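Non-structural maintenance of chromosomes element 1 homolog (Xenopus laevis, PDB 7DG2) probably acts as a RING-type E3 ubiquitin ligase that works with a MAGE-family partner as part of the SMC5-SMC6 complex in DNA repair. Local coordinates at residues G115-S119 / I120-N124; D127-S131 / K132-K136; K137-E140 / Q141-S145. One frame throughout, in Å; residues are numbered along the deposited sequence.

Contact 1: residues G115-S119 / I120-N124; sequences GFATS and ISILN
Two donors grip the carbonyl oxygen of Thr-118 where strand 117-118 gives way to the helix. Ser-121 OG donates to Thr-118 O at 2.9 Å, tilted 16° from the carbonyl plane, and Ile-122 N reaches Thr-118 O at 3.1 Å from almost straight ahead of it. The same residue also accepts with its side chain: Thr-118 is the N-cap, and its OG1 takes the N-H of Ser-121 at 3.2 Å in a fairly straight bond (156°). Thr-118 OG1 is held between its own backbone N and carbonyl carbon (chi1 61°), which turns it over the first helical turn instead of away from it. Ser-121 OG takes the equivalent torsion, bent back toward the strand. There the hydroxyl also rests against a methyl, Ser-121 OG lying 3.6 Å from Ala-117 CB. One residue on, Leu-123 N bonds Ser-119 O at 3.0 Å, the next i-to-i+4 bond of the helix, with Leu-123 CG folded close over that oxygen. Ser-119 OG itself points elsewhere, to the carbonyl of Gly-157. On the buried side Ala-117 CB meets Ile-122 CG1 at 4.2 Å; this apolar pair is continued by Ile-109 and Leu-101 of helix 96-111 and by Tyr-159 of the strand that pairs with Ala-117. The strand-to-helix step fits a winged-helix domain. Its chemistry is consistent with a well-defined helix start: Thr-118 OG1 caps a first-turn N-H, and Thr-118 O, accepting two hydrogen bonds, ties the strand's end to that turn.

Contact 2: residues D127-S131 / K132-K136; sequences DELQS and KKMKK
Lys-132 follows directly on Ser-131 as the chain turns, its side chain directed away from Asp-127 to Ser-131, straight as far as CE and bent at the last torsion; the turn is tied to helix 96-111 through the Lys-132 carbonyl, bonded to Asn-97, and through Ser-131 OG, bonded to Glu-100. Lys-133 does the reverse and folds back across the turn. Its chain bends at chi2 (-59°) and again at chi4 (57°), bringing the ammonium group to the end of the preceding helix. There Lys-133 NZ makes a salt bridge with Asp-127 OD1 at 3.2 Å, meeting the carboxylate from above its plane (59° out of it). The methylene beside the charge lies close to the backbone, Lys-133 CE being 3.1 Å from Asp-127 O. Met-134 turns to the opposite, inner side of the turn: its thioether bends at the last torsion, and Met-134 CE comes to 3.4 Å from Leu-129 CD1, a tight methyl-to-methyl meeting of two obliquely crossing side chains. Lys-135 is the N-cap of the next helix, its backbone N held weakly by Glu-138 OE1. The whole turn thus joins helix 119-128 to helix 136-148, consistent with the link between the second and third helices of a winged-helix domain, with Leu-129 and Met-134 set against Glu-100, Asn-97 and Leu-101 of helix 96-111.

Contact 3: residues K137-E140 / Q141-S145; sequences KEVE and QLLQS
Val-139 and Leu-143 lie on one face of an alpha-helix, 136-148, whose place after helices 96-111 and 119-128 and before a strand hairpin matches the third helix of a winged-helix domain. The backbone bonds are those of an uninterrupted helix: each N-H from Gln-141 to Gln-144 reaches the carbonyl four residues earlier, and Leu-143 N to Val-139 O, at 2.9 Å, is typical. Among the polar side chains, Lys-137 runs along the exposed face, anti to its N at CG (chi1 -165°), and bends at its last torsion so that the ammonium end approaches the amide of Gln-141, an extended chain that slants across it. Glu-140 reaches back one turn, its OE1 in a salt bridge with Lys-136. Ser-145 OG is bonded to Tyr-94 OH, tying the far turn of the segment to the chain ahead of helix 96-111. The apolar contacts take the inner face. Leu-142 packs on Leu-101 and Tyr-94 and against Glu-98; a glycerol, probably from the crystallisation liquor, lies about 4 Å from its side chain. Val-139 fits among Ile-122, Ala-126 and Leu-101, so one valine touches both neighbouring helices. One turn on, Leu-143 also reaches Ile-122. The two branched side chains run side by side in the same direction, Val-139 CG1 at 4.1 Å from Leu-143 CD1, while Leu-143 CG sits 3.3 Å from Val-139 O.

How the contacts relate
The three contacts follow one another in series, none enclosing or crossing another. Contact 1 makes the step from strand 117-118 into helix 119-128, contact 2 turns the chain from the end of that helix toward the next, and contact 3 covers successive turns of helix 136-148. Beyond the turn, helix 136-148 packs against helix 119-128: Leu-123 of contact 1 meets Lys-136 of contact 2 (CD2 to CG 4.1 Å) and Val-139 of contact 3 (CD2 to CG1 3.9 Å). Met-134 of contact 2 also leans on Val-139. Helix 96-111 touches side chains of all three contacts, so together they join the three helices of the probable winged-helix domain.

Contact 1: residues G115-S119 / I120-N124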
loop_
_atom_site.group_PDB
_atom_site.type_symbol
_atom_site.label_atom_id
_atom_site.label_comp_id
_atom_site.label_asym_id
_atom_site.label_seq_id
_atom_site.Cartn_x
_atom_site.Cartn_y
_atom_site.Cartn_z
ATOM N N GLY A 115 -15.622 21.767 8.053
ATOM C CA GLY A 115 -14.549 20.853 7.695
ATOM C C GLY A 115 -14.996 19.572 7.025
ATOM O O GLY A 115 -14.170 18.663 6.853
ATOM N N PHE A 116 -16.267 19.461 6.632
ATOM C CA PHE A 116 -16.767 18.299 5.907
ATOM C C PHE A 116 -17.403 18.721 4.585
ATOM O O PHE A 116 -17.965 19.815 4.474
ATOM C CB PHE A 116 -17.784 17.524 6.740
ATOM C CG PHE A 116 -17.169 16.735 7.870
ATOM C CD1 PHE A 116 -16.798 17.363 9.048
ATOM C CD2 PHE A 116 -16.975 15.364 7.748
ATOM C CE1 PHE A 116 -16.231 16.635 10.097
ATOM C CE2 PHE A 116 -16.402 14.629 8.797
ATOM C CZ PHE A 116 -16.037 15.267 9.959
ATOM N N ALA A 117 -17.302 17.845 3.580
ATOM C CA ALA A 117 -18.049 17.978 2.331
ATOM C C ALA A 117 -19.115 16.889 2.272
ATOM O O ALA A 117 -18.892 15.772 2.740
ATOM C CB ALA A 117 -17.120 17.872 1.116
ATOM N N THR A 118 -20.291 17.218 1.741
ATOM C CA THR A 118 -21.358 16.230 1.647
ATOM C C THR A 118 -21.259 15.463 0.333
ATOM O O THR A 118 -20.615 15.905 -0.613
ATOM C CB THR A 118 -22.724 16.900 1.705
ATOM O OG1 THR A 118 -22.811 17.795 0.589
ATOM C CG2 THR A 118 -22.881 17.702 2.985
ATOM N N SER A 119 -21.938 14.316 0.272
ATOM C CA SER A 119 -21.978 13.554 -0.979
ATOM C C SER A 119 -22.497 14.389 -2.146
ATOM O O SER A 119 -21.930 14.352 -3.246
ATOM C CB SER A 119 -22.838 12.300 -0.815
ATOM O OG SER A 119 -22.204 11.368 0.047
ATOM N N ILE A 120 -23.575 15.144 -1.941
ATOM C CA ILE A 120 -24.109 15.939 -3.045
ATOM C C ILE A 120 -23.093 16.982 -3.497
ATOM O O ILE A 120 -22.940 17.241 -4.696
ATOM C CB ILE A 120 -25.453 16.581 -2.641
ATOM C CG1 ILE A 120 -26.558 15.518 -2.681
ATOM C CG2 ILE A 120 -25.790 17.750 -3.584
ATOM C CD1 ILE A 120 -27.928 16.012 -2.183
ATOM N N SER A 121 -22.381 17.603 -2.549
ATOM C CA SER A 121 -21.417 18.624 -2.944
ATOM C C SER A 121 -20.304 18.011 -3.794
ATOM O O SER A 121 -19.868 18.620 -4.774
ATOM C CB SER A 121 -20.856 19.360 -1.715
ATOM O OG SER A 121 -19.847 18.619 -1.040
ATOM N N ILE A 122 -19.881 16.782 -3.474
ATOM C CA ILE A 122 -18.827 16.138 -4.263
ATOM C C ILE A 122 -19.349 15.738 -5.640
ATOM O O ILE A 122 -18.638 15.861 -6.649
ATOM C CB ILE A 122 -18.244 14.940 -3.498
ATOM C CG1 ILE A 122 -17.595 15.440 -2.221
ATOM C CG2 ILE A 122 -17.183 14.221 -4.363
ATOM C CD1 ILE A 122 -17.271 14.350 -1.209
ATOM N N LEU A 123 -20.601 15.284 -5.714
ATOM C CA LEU A 123 -21.208 14.988 -7.011
ATOM C C LEU A 123 -21.305 16.242 -7.869
ATOM O O LEU A 123 -21.128 16.184 -9.095
ATOM C CB LEU A 123 -22.590 14.356 -6.809
ATOM C CG LEU A 123 -22.596 12.961 -6.169
ATOM C CD1 LEU A 123 -24.008 12.520 -5.791
ATOM C CD2 LEU A 123 -21.958 11.934 -7.110
ATOM N N ASN A 124 -21.595 17.393 -7.247
ATOM C CA ASN A 124 -21.670 18.632 -8.013
ATOM C C ASN A 124 -20.287 19.085 -8.459
ATOM O O ASN A 124 -20.119 19.527 -9.599
ATOM C CB ASN A 124 -22.382 19.724 -7.197
ATOM C CG ASN A 124 -23.865 19.468 -7.067
ATOM O OD1 ASN A 124 -24.429 18.684 -7.822
ATOM N ND2 ASN A 124 -24.511 20.107 -6.071
#

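Contact 2: residues D127-S131 / K132-K136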
loop_
_atom_site.group_PDB
_atom_site.type_symbol
_atom_site.label_atom_id
_atom_site.label_comp_id
_atom_site.label_asym_id
_atom_site.label_seq_id
_atom_site.Cartn_x
_atom_site.Cartn_y
_atom_site.Cartn_z
ATOM N N ASP A 127 -19.429 17.059 -11.467
ATOM C CA ASP A 127 -20.122 17.481 -12.671
ATOM C C ASP A 127 -19.539 18.765 -13.252
ATOM O O ASP A 127 -19.818 19.090 -14.413
ATOM C CB ASP A 127 -21.615 17.646 -12.349
ATOM C CG ASP A 127 -22.484 17.615 -13.593
ATOM O OD1 ASP A 127 -22.325 16.672 -14.406
ATOM O OD2 ASP A 127 -23.330 18.524 -13.752
ATOM N N GLU A 128 -18.742 19.504 -12.479
ATOM C CA GLU A 128 -18.134 20.744 -12.945
ATOM C C GLU A 128 -16.710 20.546 -13.439
ATOM O O GLU A 128 -16.112 21.503 -13.941
ATOM C CB GLU A 128 -18.115 21.805 -11.837
ATOM C CG GLU A 128 -19.466 22.433 -11.510
ATOM C CD GLU A 128 -19.978 23.303 -12.644
ATOM O OE1 GLU A 128 -19.607 24.502 -12.695
ATOM O OE2 GLU A 128 -20.729 22.772 -13.490
ATOM N N LEU A 129 -16.165 19.342 -13.288
ATOM C CA LEU A 129 -14.798 19.066 -13.716
ATOM C C LEU A 129 -14.623 19.357 -15.197
ATOM O O LEU A 129 -15.493 19.055 -16.019
ATOM C CB LEU A 129 -14.427 17.609 -13.462
ATOM C CG LEU A 129 -14.400 17.017 -12.049
ATOM C CD1 LEU A 129 -14.198 15.546 -12.163
ATOM C CD2 LEU A 129 -13.292 17.581 -11.231
ATOM N N GLN A 130 -13.457 19.889 -15.532
ATOM C CA GLN A 130 -13.085 20.153 -16.908
ATOM C C GLN A 130 -12.431 18.954 -17.583
ATOM O O GLN A 130 -12.078 19.047 -18.760
ATOM C CB GLN A 130 -12.156 21.369 -16.954
ATOM C CG GLN A 130 -12.783 22.605 -16.307
ATOM C CD GLN A 130 -11.810 23.754 -16.156
ATOM O OE1 GLN A 130 -10.950 23.742 -15.270
ATOM N NE2 GLN A 130 -11.933 24.753 -17.024
ATOM N N SER A 131 -12.265 17.842 -16.872
ATOM C CA SER A 131 -11.668 16.626 -17.397
ATOM C C SER A 131 -12.760 15.614 -17.742
ATOM O O SER A 131 -13.960 15.920 -17.707
ATOM C CB SER A 131 -10.671 16.073 -16.385
ATOM O OG SER A 131 -11.210 16.167 -15.076
ATOM N N LYS A 132 -12.343 14.393 -18.074
ATOM C CA LYS A 132 -13.276 13.329 -18.437
ATOM C C LYS A 132 -14.297 13.110 -17.331
ATOM O O LYS A 132 -13.934 12.949 -16.165
ATOM C CB LYS A 132 -12.503 12.038 -18.709
ATOM C CG LYS A 132 -13.371 10.844 -19.085
ATOM C CD LYS A 132 -12.513 9.716 -19.618
ATOM C CE LYS A 132 -13.341 8.507 -20.046
ATOM N NZ LYS A 132 -13.733 7.663 -18.881
ATOM N N LYS A 133 -15.582 13.122 -17.693
ATOM C CA LYS A 133 -16.630 13.099 -16.679
ATOM C C LYS A 133 -16.757 11.729 -16.030
ATOM O O LYS A 133 -16.508 10.691 -16.651
ATOM C CB LYS A 133 -17.977 13.500 -17.283
ATOM C CG LYS A 133 -18.097 14.976 -17.555
ATOM C CD LYS A 133 -17.917 15.803 -16.289
ATOM C CE LYS A 133 -18.652 17.115 -16.434
ATOM N NZ LYS A 133 -20.100 16.880 -16.724
ATOM N N MET A 134 -17.126 11.743 -14.752
ATOM C CA MET A 134 -17.321 10.542 -13.949
ATOM C C MET A 134 -18.796 10.412 -13.588
ATOM O O MET A 134 -19.432 11.395 -13.197
ATOM C CB MET A 134 -16.464 10.595 -12.674
ATOM C CG MET A 134 -14.960 10.552 -12.950
ATOM S SD MET A 134 -13.904 10.607 -11.470
ATOM C CE MET A 134 -13.886 12.327 -11.082
ATOM N N LYS A 135 -19.330 9.201 -13.715
ATOM C CA LYS A 135 -20.695 8.920 -13.286
ATOM C C LYS A 135 -20.798 8.941 -11.761
ATOM O O LYS A 135 -19.800 8.853 -11.048
ATOM C CB LYS A 135 -21.140 7.554 -13.810
ATOM C CG LYS A 135 -21.034 7.392 -15.323
ATOM C CD LYS A 135 -21.946 8.377 -16.035
ATOM C CE LYS A 135 -21.954 8.156 -17.540
ATOM N NZ LYS A 135 -22.826 9.164 -18.209
ATOM N N LYS A 136 -22.034 9.033 -11.260
ATOM C CA LYS A 136 -22.263 8.929 -9.819
ATOM C C LYS A 136 -21.633 7.661 -9.241
ATOM O O LYS A 136 -20.952 7.700 -8.205
ATOM C CB LYS A 136 -23.764 8.962 -9.535
ATOM C CG LYS A 136 -24.149 8.674 -8.098
ATOM C CD LYS A 136 -25.624 8.995 -7.876
ATOM C CE LYS A 136 -26.192 8.225 -6.697
ATOM N NZ LYS A 136 -25.571 8.620 -5.407
#

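Contact 3: residues K137-E140 / Q141-S145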
loop_
_atom_site.group_PDB
_atom_site.type_symbol
_atom_site.label_atom_id
_atom_site.label_comp_id
_atom_site.label_asym_id
_atom_site.label_seq_id
_atom_site.Cartn_x
_atom_site.Cartn_y
_atom_site.Cartn_z
ATOM N N LYS A 137 -21.854 6.522 -9.900
ATOM C CA LYS A 137 -21.323 5.259 -9.396
ATOM C C LYS A 137 -19.808 5.312 -9.286
ATOM O O LYS A 137 -19.233 4.849 -8.293
ATOM C CB LYS A 137 -21.755 4.105 -10.304
ATOM C CG LYS A 137 -21.581 2.720 -9.692
ATOM C CD LYS A 137 -22.292 1.667 -10.538
ATOM C CE LYS A 137 -22.254 0.294 -9.882
ATOM N NZ LYS A 137 -20.868 -0.256 -9.813
ATOM N N GLU A 138 -19.149 5.903 -10.288
ATOM C CA GLU A 138 -17.699 6.026 -10.269
ATOM C C GLU A 138 -17.236 6.963 -9.164
ATOM O O GLU A 138 -16.194 6.723 -8.542
ATOM C CB GLU A 138 -17.187 6.522 -11.623
ATOM C CG GLU A 138 -17.331 5.505 -12.745
ATOM C CD GLU A 138 -16.688 5.971 -14.044
ATOM O OE1 GLU A 138 -16.592 7.200 -14.255
ATOM O OE2 GLU A 138 -16.268 5.107 -14.847
ATOM N N VAL A 139 -17.977 8.050 -8.922
ATOM C CA VAL A 139 -17.610 8.938 -7.819
ATOM C C VAL A 139 -17.732 8.202 -6.488
ATOM O O VAL A 139 -16.858 8.308 -5.615
ATOM C CB VAL A 139 -18.465 10.221 -7.841
ATOM C CG1 VAL A 139 -18.196 11.046 -6.575
ATOM C CG2 VAL A 139 -18.156 11.042 -9.089
ATOM N N GLU A 140 -18.799 7.420 -6.319
ATOM C CA GLU A 140 -18.984 6.704 -5.063
ATOM C C GLU A 140 -17.885 5.675 -4.845
ATOM O O GLU A 140 -17.372 5.528 -3.729
ATOM C CB GLU A 140 -20.358 6.047 -5.041
ATOM C CG GLU A 140 -21.481 7.067 -4.930
ATOM C CD GLU A 140 -22.852 6.464 -5.190
ATOM O OE1 GLU A 140 -23.857 7.096 -4.810
ATOM O OE2 GLU A 140 -22.923 5.361 -5.776
ATOM N N GLN A 141 -17.501 4.958 -5.901
ATOM C CA GLN A 141 -16.406 4.001 -5.771
ATOM C C GLN A 141 -15.072 4.695 -5.497
ATOM O O GLN A 141 -14.230 4.168 -4.753
ATOM C CB GLN A 141 -16.334 3.137 -7.031
ATOM C CG GLN A 141 -17.462 2.108 -7.079
ATOM C CD GLN A 141 -17.513 1.352 -8.390
ATOM O OE1 GLN A 141 -17.103 1.866 -9.432
ATOM N NE2 GLN A 141 -18.018 0.122 -8.346
ATOM N N LEU A 142 -14.860 5.877 -6.083
ATOM C CA LEU A 142 -13.628 6.615 -5.827
ATOM C C LEU A 142 -13.567 7.089 -4.383
ATOM O O LEU A 142 -12.513 7.012 -3.737
ATOM C CB LEU A 142 -13.519 7.809 -6.787
ATOM C CG LEU A 142 -12.294 8.702 -6.588
ATOM C CD1 LEU A 142 -11.005 7.912 -6.894
ATOM C CD2 LEU A 142 -12.352 9.974 -7.457
ATOM N N LEU A 143 -14.684 7.604 -3.869
ATOM C CA LEU A 143 -14.713 8.028 -2.472
ATOM C C LEU A 143 -14.428 6.858 -1.546
ATOM O O LEU A 143 -13.713 7.007 -0.548
ATOM C CB LEU A 143 -16.066 8.658 -2.143
ATOM C CG LEU A 143 -16.292 10.006 -2.805
ATOM C CD1 LEU A 143 -17.751 10.440 -2.554
ATOM C CD2 LEU A 143 -15.341 11.025 -2.223
ATOM N N GLN A 144 -14.948 5.674 -1.869
ATOM C CA GLN A 144 -14.663 4.536 -1.002
ATOM C C GLN A 144 -13.179 4.180 -1.033
ATOM O O GLN A 144 -12.617 3.771 -0.008
ATOM C CB GLN A 144 -15.523 3.330 -1.391
ATOM C CG GLN A 144 -15.296 2.105 -0.495
ATOM C CD GLN A 144 -15.478 2.409 1.003
ATOM O OE1 GLN A 144 -16.568 2.793 1.445
ATOM N NE2 GLN A 144 -14.405 2.238 1.786
ATOM N N SER A 145 -12.527 4.369 -2.178
ATOM C CA SER A 145 -11.085 4.161 -2.247
ATOM C C SER A 145 -10.341 5.193 -1.404
ATOM O O SER A 145 -9.431 4.842 -0.650
ATOM C CB SER A 145 -10.606 4.203 -3.702
ATOM O OG SER A 145 -9.191 4.072 -3.752
#